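Crov588 (Cafeteriavirus, PDB 6NYR) is of unknown function but folds into a circular leucine-rich-repeat solenoid built from FNIP repeats, a shape that may serve to bind other molecules. Local coordinates at residues L102-V107 and T122-G127; D106-E111 and E128-K133; L146-E151 and L168-C173. All blocks are in the same frame, centred on the assembly; numbering follows the deposited sequence.

Interaction 1 (L102-V107 and T122-G127)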
loop_
_atom_site.group_PDB
_atom_site.type_symbol
_atom_site.label_atom_id
_atom_site.label_comp_id
_atom_site.label_asym_id
_atom_site.label_seq_id
_atom_site.Cartn_x
_atom_site.Cartn_y
_atom_site.Cartn_z
ATOM N N LEU A 102 -7.022 -19.665 19.285
ATOM C CA LEU A 102 -5.801 -19.772 20.067
ATOM C C LEU A 102 -4.605 -19.942 19.151
ATOM O O LEU A 102 -4.616 -20.802 18.266
ATOM C CB LEU A 102 -5.886 -20.963 21.030
ATOM C CG LEU A 102 -4.609 -21.427 21.731
ATOM C CD1 LEU A 102 -4.110 -20.404 22.728
ATOM C CD2 LEU A 102 -4.865 -22.783 22.403
ATOM N N LYS A 103 -3.584 -19.122 19.372
ATOM C CA LYS A 103 -2.250 -19.385 18.853
ATOM C C LYS A 103 -1.322 -19.636 20.037
ATOM O O LYS A 103 -1.189 -18.779 20.920
ATOM C CB LYS A 103 -1.704 -18.240 18.003
ATOM C CG LYS A 103 -0.309 -18.566 17.467
ATOM C CD LYS A 103 0.358 -17.383 16.791
ATOM C CE LYS A 103 1.820 -17.691 16.471
ATOM N NZ LYS A 103 2.634 -17.963 17.696
ATOM N N LEU A 104 -0.696 -20.808 20.057
ATOM C CA LEU A 104 0.241 -21.158 21.111
ATOM C C LEU A 104 1.547 -20.381 20.957
ATOM O O LEU A 104 1.907 -19.924 19.868
ATOM C CB LEU A 104 0.530 -22.656 21.078
ATOM C CG LEU A 104 -0.677 -23.561 21.311
ATOM C CD1 LEU A 104 -0.347 -25.006 20.976
ATOM C CD2 LEU A 104 -1.154 -23.429 22.749
ATOM N N GLY A 105 2.248 -20.219 22.077
ATOM C CA GLY A 105 3.576 -19.639 22.028
ATOM C C GLY A 105 4.527 -20.483 21.199
ATOM O O GLY A 105 4.344 -21.690 21.033
ATOM N N ASP A 106 5.561 -19.832 20.672
ATOM C CA ASP A 106 6.470 -20.495 19.748
ATOM C C ASP A 106 7.479 -21.400 20.440
ATOM O O ASP A 106 8.077 -22.250 19.773
ATOM C CB ASP A 106 7.207 -19.449 18.909
ATOM C CG ASP A 106 6.284 -18.720 17.949
ATOM O OD1 ASP A 106 5.316 -19.340 17.459
ATOM O OD2 ASP A 106 6.520 -17.522 17.690
ATOM N N VAL A 107 7.689 -21.242 21.747
ATOM C CA VAL A 107 8.587 -22.156 22.442
ATOM C C VAL A 107 7.917 -23.506 22.691
ATOM O O VAL A 107 8.590 -24.544 22.682
ATOM C CB VAL A 107 9.069 -21.553 23.771
ATOM C CG1 VAL A 107 9.938 -22.555 24.531
ATOM C CG2 VAL A 107 9.827 -20.257 23.537
ATOM N N THR A 122 -12.316 -23.382 18.056
ATOM C CA THR A 122 -12.550 -23.457 16.622
ATOM C C THR A 122 -11.325 -23.113 15.784
ATOM O O THR A 122 -11.224 -23.577 14.646
ATOM C CB THR A 122 -13.688 -22.508 16.212
ATOM O OG1 THR A 122 -13.471 -21.215 16.794
ATOM C CG2 THR A 122 -15.034 -23.043 16.668
ATOM N N HIS A 123 -10.398 -22.318 16.314
ATOM C CA HIS A 123 -9.230 -21.859 15.576
ATOM C C HIS A 123 -7.987 -22.157 16.394
ATOM O O HIS A 123 -7.823 -21.613 17.491
ATOM C CB HIS A 123 -9.330 -20.357 15.270
ATOM C CG HIS A 123 -10.357 -20.015 14.234
ATOM N ND1 HIS A 123 -11.700 -20.285 14.393
ATOM C CD2 HIS A 123 -10.238 -19.411 13.027
ATOM C CE1 HIS A 123 -12.362 -19.871 13.328
ATOM N NE2 HIS A 123 -11.498 -19.335 12.484
ATOM N N LEU A 124 -7.128 -23.027 15.871
ATOM C CA LEU A 124 -5.886 -23.406 16.532
ATOM C C LEU A 124 -4.709 -23.158 15.600
ATOM O O LEU A 124 -4.740 -23.561 14.433
ATOM C CB LEU A 124 -5.913 -24.874 16.963
ATOM C CG LEU A 124 -4.609 -25.405 17.563
ATOM C CD1 LEU A 124 -4.198 -24.576 18.768
ATOM C CD2 LEU A 124 -4.746 -26.876 17.940
ATOM N N THR A 125 -3.682 -22.492 16.116
ATOM C CA THR A 125 -2.438 -22.261 15.398
ATOM C C THR A 125 -1.278 -22.652 16.303
ATOM O O THR A 125 -1.170 -22.150 17.426
ATOM C CB THR A 125 -2.307 -20.795 14.965
ATOM O OG1 THR A 125 -3.334 -20.487 14.012
ATOM C CG2 THR A 125 -0.938 -20.536 14.349
ATOM N N PHE A 126 -0.420 -23.547 15.816
ATOM C CA PHE A 126 0.725 -23.990 16.597
ATOM C C PHE A 126 1.891 -23.014 16.465
ATOM O O PHE A 126 2.040 -22.316 15.457
ATOM C CB PHE A 126 1.181 -25.386 16.161
ATOM C CG PHE A 126 0.342 -26.505 16.718
ATOM C CD1 PHE A 126 0.532 -26.956 18.014
ATOM C CD2 PHE A 126 -0.630 -27.109 15.940
ATOM C CE1 PHE A 126 -0.236 -27.984 18.526
ATOM C CE2 PHE A 126 -1.404 -28.136 16.446
ATOM C CZ PHE A 126 -1.206 -28.574 17.741
ATOM N N GLY A 127 2.719 -22.976 17.504
ATOM C CA GLY A 127 3.898 -22.135 17.503
ATOM C C GLY A 127 4.994 -22.664 16.600
ATOM O O GLY A 127 4.939 -23.773 16.069
#

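Interaction 2 (D106-E111 and E128-K133)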
loop_
_atom_site.group_PDB
_atom_site.type_symbol
_atom_site.label_atom_id
_atom_site.label_comp_id
_atom_site.label_asym_id
_atom_site.label_seq_id
_atom_site.Cartn_x
_atom_site.Cartn_y
_atom_site.Cartn_z
ATOM N N ASP A 106 5.561 -19.832 20.672
ATOM C CA ASP A 106 6.470 -20.495 19.748
ATOM C C ASP A 106 7.479 -21.400 20.440
ATOM O O ASP A 106 8.077 -22.250 19.773
ATOM C CB ASP A 106 7.207 -19.449 18.909
ATOM C CG ASP A 106 6.284 -18.720 17.949
ATOM O OD1 ASP A 106 5.316 -19.340 17.459
ATOM O OD2 ASP A 106 6.520 -17.522 17.690
ATOM N N VAL A 107 7.689 -21.242 21.747
ATOM C CA VAL A 107 8.587 -22.156 22.442
ATOM C C VAL A 107 7.917 -23.506 22.691
ATOM O O VAL A 107 8.590 -24.544 22.682
ATOM C CB VAL A 107 9.069 -21.553 23.771
ATOM C CG1 VAL A 107 9.938 -22.555 24.531
ATOM C CG2 VAL A 107 9.827 -20.257 23.537
ATOM N N PHE A 108 6.604 -23.518 22.907
ATOM C CA PHE A 108 5.926 -24.734 23.322
ATOM C C PHE A 108 6.247 -25.883 22.378
ATOM O O PHE A 108 6.131 -25.758 21.158
ATOM C CB PHE A 108 4.419 -24.511 23.365
ATOM C CG PHE A 108 3.651 -25.712 23.819
ATOM C CD1 PHE A 108 3.699 -26.113 25.144
ATOM C CD2 PHE A 108 2.886 -26.446 22.932
ATOM C CE1 PHE A 108 2.993 -27.211 25.577
ATOM C CE2 PHE A 108 2.178 -27.550 23.359
ATOM C CZ PHE A 108 2.233 -27.936 24.684
ATOM N N ASN A 109 6.629 -27.015 22.957
ATOM C CA ASN A 109 7.014 -28.176 22.170
ATOM C C ASN A 109 6.915 -29.431 23.026
ATOM O O ASN A 109 7.899 -30.159 23.187
ATOM C CB ASN A 109 8.428 -27.998 21.621
ATOM C CG ASN A 109 8.800 -29.079 20.637
ATOM O OD1 ASN A 109 7.930 -29.744 20.076
ATOM N ND2 ASN A 109 10.091 -29.270 20.428
ATOM N N GLN A 110 5.729 -29.685 23.573
ATOM C CA GLN A 110 5.457 -30.879 24.359
ATOM C C GLN A 110 4.216 -31.560 23.803
ATOM O O GLN A 110 3.319 -30.906 23.263
ATOM C CB GLN A 110 5.237 -30.564 25.836
ATOM C CG GLN A 110 6.427 -29.970 26.546
ATOM C CD GLN A 110 6.047 -29.399 27.898
ATOM O OE1 GLN A 110 5.589 -30.115 28.788
ATOM N NE2 GLN A 110 6.223 -28.093 28.050
ATOM N N GLU A 111 4.161 -32.878 23.953
ATOM C CA GLU A 111 3.055 -33.649 23.401
ATOM C C GLU A 111 1.758 -33.275 24.109
ATOM O O GLU A 111 1.654 -33.389 25.334
ATOM C CB GLU A 111 3.351 -35.140 23.535
ATOM C CG GLU A 111 2.309 -36.036 22.913
ATOM C CD GLU A 111 2.826 -37.445 22.684
ATOM O OE1 GLU A 111 4.062 -37.627 22.624
ATOM O OE2 GLU A 111 1.997 -38.370 22.548
ATOM N N GLU A 128 6.025 -21.831 16.435
ATOM C CA GLU A 128 7.106 -22.151 15.512
ATOM C C GLU A 128 7.735 -23.503 15.830
ATOM O O GLU A 128 7.930 -24.336 14.941
ATOM C CB GLU A 128 8.169 -21.048 15.557
ATOM C CG GLU A 128 9.224 -21.148 14.462
ATOM C CD GLU A 128 10.315 -20.091 14.587
ATOM O OE1 GLU A 128 9.984 -18.888 14.648
ATOM O OE2 GLU A 128 11.506 -20.472 14.623
ATOM N N GLU A 129 8.058 -23.741 17.099
ATOM C CA GLU A 129 8.890 -24.882 17.459
ATOM C C GLU A 129 8.104 -26.156 17.729
ATOM O O GLU A 129 8.723 -27.219 17.877
ATOM C CB GLU A 129 9.749 -24.542 18.685
ATOM C CG GLU A 129 10.675 -23.350 18.478
ATOM C CD GLU A 129 11.653 -23.564 17.332
ATOM O OE1 GLU A 129 12.194 -24.687 17.216
ATOM O OE2 GLU A 129 11.867 -22.620 16.542
ATOM N N PHE A 130 6.775 -26.096 17.773
ATOM C CA PHE A 130 6.008 -27.298 18.063
ATOM C C PHE A 130 6.256 -28.358 16.999
ATOM O O PHE A 130 6.121 -28.099 15.800
ATOM C CB PHE A 130 4.517 -26.992 18.141
ATOM C CG PHE A 130 3.668 -28.214 18.358
ATOM C CD1 PHE A 130 3.446 -28.697 19.635
ATOM C CD2 PHE A 130 3.101 -28.886 17.288
ATOM C CE1 PHE A 130 2.671 -29.821 19.844
ATOM C CE2 PHE A 130 2.324 -30.013 17.489
ATOM C CZ PHE A 130 2.107 -30.481 18.770
ATOM N N ASN A 131 6.589 -29.565 17.449
ATOM C CA ASN A 131 6.849 -30.682 16.552
ATOM C C ASN A 131 6.677 -31.987 17.322
ATOM O O ASN A 131 7.614 -32.788 17.416
ATOM C CB ASN A 131 8.254 -30.591 15.959
ATOM C CG ASN A 131 8.497 -31.644 14.898
ATOM O OD1 ASN A 131 7.552 -32.202 14.339
ATOM N ND2 ASN A 131 9.758 -31.938 14.631
ATOM N N GLN A 132 5.488 -32.189 17.887
ATOM C CA GLN A 132 5.161 -33.377 18.660
ATOM C C GLN A 132 3.980 -34.100 18.024
ATOM O O GLN A 132 3.167 -33.506 17.306
ATOM C CB GLN A 132 4.827 -33.022 20.116
ATOM C CG GLN A 132 5.972 -32.384 20.869
ATOM C CD GLN A 132 7.189 -33.284 20.943
ATOM O OE1 GLN A 132 7.070 -34.505 21.105
ATOM N NE2 GLN A 132 8.369 -32.692 20.811
ATOM N N LYS A 133 3.879 -35.393 18.316
ATOM C CA LYS A 133 2.862 -36.224 17.689
ATOM C C LYS A 133 1.472 -35.860 18.195
ATOM O O LYS A 133 1.296 -35.384 19.321
ATOM C CB LYS A 133 3.159 -37.703 17.948
ATOM C CG LYS A 133 4.580 -38.083 17.547
ATOM C CD LYS A 133 4.859 -39.576 17.645
ATOM C CE LYS A 133 6.171 -39.925 16.936
ATOM N NZ LYS A 133 7.289 -38.994 17.289
HETATM O O HOH W 1 5.431 -36.459 20.060
#

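Interaction 3 (L146-E151 and L168-C173)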
loop_
_atom_site.group_PDB
_atom_site.type_symbol
_atom_site.label_atom_id
_atom_site.label_comp_id
_atom_site.label_asym_id
_atom_site.label_seq_id
_atom_site.Cartn_x
_atom_site.Cartn_y
_atom_site.Cartn_z
ATOM N N LEU A 146 -7.040 -24.990 11.372
ATOM C CA LEU A 146 -5.827 -25.530 11.966
ATOM C C LEU A 146 -4.618 -25.124 11.135
ATOM O O LEU A 146 -4.574 -25.383 9.929
ATOM C CB LEU A 146 -5.889 -27.056 12.070
ATOM C CG LEU A 146 -4.622 -27.721 12.613
ATOM C CD1 LEU A 146 -4.386 -27.304 14.059
ATOM C CD2 LEU A 146 -4.705 -29.228 12.476
ATOM N N THR A 147 -3.641 -24.495 11.786
ATOM C CA THR A 147 -2.410 -24.051 11.142
ATOM C C THR A 147 -1.226 -24.590 11.932
ATOM O O THR A 147 -1.158 -24.406 13.150
ATOM C CB THR A 147 -2.344 -22.517 11.072
ATOM O OG1 THR A 147 -3.472 -22.021 10.341
ATOM C CG2 THR A 147 -1.057 -22.054 10.401
ATOM N N PHE A 148 -0.304 -25.260 11.245
ATOM C CA PHE A 148 0.917 -25.739 11.877
ATOM C C PHE A 148 2.030 -24.704 11.729
ATOM O O PHE A 148 2.034 -23.893 10.798
ATOM C CB PHE A 148 1.369 -27.075 11.274
ATOM C CG PHE A 148 0.558 -28.255 11.732
ATOM C CD1 PHE A 148 0.766 -28.809 12.986
ATOM C CD2 PHE A 148 -0.408 -28.815 10.909
ATOM C CE1 PHE A 148 0.026 -29.895 13.411
ATOM C CE2 PHE A 148 -1.155 -29.903 11.334
ATOM C CZ PHE A 148 -0.935 -30.442 12.583
ATOM N N GLY A 149 2.988 -24.760 12.656
ATOM C CA GLY A 149 4.142 -23.886 12.635
ATOM C C GLY A 149 5.271 -24.432 11.782
ATOM O O GLY A 149 5.136 -25.431 11.075
ATOM N N GLU A 150 6.425 -23.763 11.880
ATOM C CA GLU A 150 7.527 -24.064 10.974
ATOM C C GLU A 150 8.024 -25.494 11.142
ATOM O O GLU A 150 8.287 -26.191 10.157
ATOM C CB GLU A 150 8.695 -23.106 11.209
ATOM C CG GLU A 150 8.530 -21.687 10.734
ATOM C CD GLU A 150 9.823 -20.898 10.897
ATOM O OE1 GLU A 150 10.861 -21.516 11.232
ATOM O OE2 GLU A 150 9.805 -19.662 10.703
ATOM N N GLU A 151 8.180 -25.939 12.385
ATOM C CA GLU A 151 8.960 -27.131 12.677
ATOM C C GLU A 151 8.141 -28.410 12.667
ATOM O O GLU A 151 8.728 -29.497 12.712
ATOM C CB GLU A 151 9.647 -26.984 14.041
ATOM C CG GLU A 151 10.734 -25.923 14.080
ATOM C CD GLU A 151 11.795 -26.142 13.023
ATOM O OE1 GLU A 151 12.118 -27.317 12.736
ATOM O OE2 GLU A 151 12.302 -25.141 12.473
ATOM N N LEU A 168 -6.901 -25.989 6.655
ATOM C CA LEU A 168 -5.699 -26.661 7.126
ATOM C C LEU A 168 -4.486 -26.085 6.412
ATOM O O LEU A 168 -4.443 -26.059 5.178
ATOM C CB LEU A 168 -5.779 -28.170 6.876
ATOM C CG LEU A 168 -4.534 -28.983 7.247
ATOM C CD1 LEU A 168 -4.336 -28.968 8.758
ATOM C CD2 LEU A 168 -4.616 -30.404 6.711
ATOM N N SER A 169 -3.504 -25.631 7.187
ATOM C CA SER A 169 -2.284 -25.046 6.643
ATOM C C SER A 169 -1.085 -25.673 7.337
ATOM O O SER A 169 -0.948 -25.568 8.562
ATOM C CB SER A 169 -2.261 -23.525 6.823
ATOM O OG SER A 169 -3.429 -22.931 6.288
ATOM N N PHE A 170 -0.220 -26.313 6.558
ATOM C CA PHE A 170 1.015 -26.878 7.071
ATOM C C PHE A 170 2.143 -25.856 6.995
ATOM O O PHE A 170 2.121 -24.939 6.167
ATOM C CB PHE A 170 1.407 -28.122 6.277
ATOM C CG PHE A 170 0.512 -29.293 6.506
ATOM C CD1 PHE A 170 0.702 -30.114 7.604
ATOM C CD2 PHE A 170 -0.507 -29.591 5.619
ATOM C CE1 PHE A 170 -0.110 -31.205 7.815
ATOM C CE2 PHE A 170 -1.325 -30.682 5.832
ATOM C CZ PHE A 170 -1.124 -31.486 6.931
ATOM N N GLY A 171 3.136 -26.030 7.863
ATOM C CA GLY A 171 4.289 -25.157 7.900
ATOM C C GLY A 171 5.441 -25.679 7.063
ATOM O O GLY A 171 5.315 -26.631 6.292
ATOM N N ASP A 172 6.604 -25.051 7.260
ATOM C CA ASP A 172 7.728 -25.247 6.350
ATOM C C ASP A 172 8.223 -26.688 6.347
ATOM O O ASP A 172 8.603 -27.222 5.299
ATOM C CB ASP A 172 8.879 -24.311 6.724
ATOM C CG ASP A 172 8.599 -22.870 6.371
ATOM O OD1 ASP A 172 7.734 -22.624 5.507
ATOM O OD2 ASP A 172 9.243 -21.984 6.965
ATOM N N CYS A 173 8.262 -27.323 7.513
ATOM C CA CYS A 173 8.955 -28.592 7.652
ATOM C C CYS A 173 8.056 -29.793 7.412
ATOM O O CYS A 173 8.569 -30.905 7.254
ATOM C CB CYS A 173 9.590 -28.700 9.046
ATOM S SG CYS A 173 11.017 -27.620 9.323
HETATM O O HOH W 2 -5.888 -22.645 8.095
#

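Interaction 1 (L102-V107 and T122-G127)
Leu104 meets Phe126 with one branch, its CD1 methyl resting 3.7 Å from CD1 of the ring and meeting it obliquely. The two side chains run side by side into the interior. The same methyl also borders Leu124, whose own CD1 fills the dip between Leu102 and Leu104: it lies 4.1 Å from Leu102 CD2 and packs against the Leu102 carbonyl oxygen. With CG anti to the backbone N in both Leu102 and Leu124 (chi1 167° and 175°), the two isobutyl groups stand in file and point the same way. These are the inward ridges of a leucine-rich-repeat solenoid, in which neighbouring coils join through short parallel strands and leucines line the core. The strands are laced by Leu102 N to His123 O, Thr125 N to Leu102 O, and Leu104 N to Thr125 O, the last at 3.0 Å and almost in line with its carbonyl. On the other face, Lys103 lays its aliphatic stem across Thr125, CG touching the CG2 methyl at 3.7 Å. The lysine chain stays extended until chi4 (-62°), where it bends and brings NZ to Leu104 O and, in a salt bridge, above the carboxylate plane of Asp106 at OD1, 3.0 Å away; NZ also bonds Tyr81 O. Asp106 OD1 has a second partner, accepting from Glu128 N as well. Gly127, with no side chain, fits its CA against both Asp106 OD1, 3.1 Å away, and Gly105 O, with which it makes a CA-H...O contact.

Interaction 2 (D106-E111 and E128-K133)
Asn109 reaches across to the backbone of the following coil and can be followed atom by atom. Its CG is anti to the backbone N (chi1 -172°), which carries the amide over to residues 129-132. CB lies 3.8 Å from Glu129 O, and CG comes closer to that same oxygen, at 3.3 Å. At the tip, OD1 is gripped twice: Asn131 N donates to it at 3.0 Å and Gln132 NE2 at 3.1 Å. The two donors arrive from opposite faces of the Asn109 amide, each well above its plane, and together they should restrict its rotation. ND2, the other branch, passes 3.5 Å from Glu129 O. Gln132 folds back at chi2 (-60°) to offer its NE2, with Asn109 OD1 close to the plane of its own amide; the two side chains cross at about a right angle. The other end of this amide, OE1, accepts from a water that also donates to Glu111 OE1 and accepts from Lys133 N, tying the outer ends of the segments together. Toward the interior, Phe108 and Phe130 lie side by side, CD2 to CD1 at 4.0 Å, while Gln110 O stands at the edge of the Phe130 ring. At the start of the segments, Glu129 N bonds Asp106 O, and the N-H of Glu128 comes to Asp106 OD1 from above the carboxylate plane, not within it. Asn131 repeats the role of Asn109 one coil on, its OD1 accepting from Asn153 N and Gln154 NE2. This repeated Asn-to-backbone succession resembles the asparagine ladder of leucine-rich-repeat solenoids, here on the Phe-Asn-Gln sequence of the FNIP repeat.

Interaction 3 (L146-E151 and L168-C173)
Segments 146-151 and 168-173 run parallel, their end-to-end directions only 1° apart, and pair in register as Leu146 with Leu168 and Thr147 with Ser169. Ser169 N donates to Leu146 O, and Phe148 N to Ser169 O at 2.8 Å. Past the strands, Gly171 CA touches Gly149 O, and Cys173 N bonds Glu150 O, so the coils remain joined as the chain turns outward. Leu168 CD1 nests against Leu146 CD2 at 3.7 Å. Beside them the Phe148 and Phe170 rings are nearly parallel, with planes at 9°, yet slid so far apart that they barely overlap; contact is made by the CD2 side of Phe148 and the CD1 side of Phe170. On the opposite face, Thr147 OG1 and Ser169 OG share a water, held weakly by the threonine. Glu150 and Asp172 point the same way, with OE2 and OD2 4.4 Å apart, a proximity that may raise the proton affinity of either carboxylate. Leu146 and Thr147 also pack on strand 123-125, and Leu168 and Ser169 on strand 189-191, while Phe126 and Phe192 extend the row of rings in both directions.

Overall arrangement
The three contacts lie on the same side of the ring's centre, with their midpoints about 10 to 11 Å apart. Interactions 1 and 2 begin from the same piece of chain, sharing Asp106 and Val107: the first joins strands 101-103 and 123-125, and the second continues outward through the loops that follow them. Interaction 3 comes later in the chain and repeats the strand pairing of interaction 1 between strands 145-147 and 167-169. Strands 123-125 and 145-147 are themselves neighbours, with Phe126 packing on Phe148, while Glu128 and Glu151 probably link the loops by a backbone hydrogen bond. Repeated from coil to coil, such contacts build the circular solenoid.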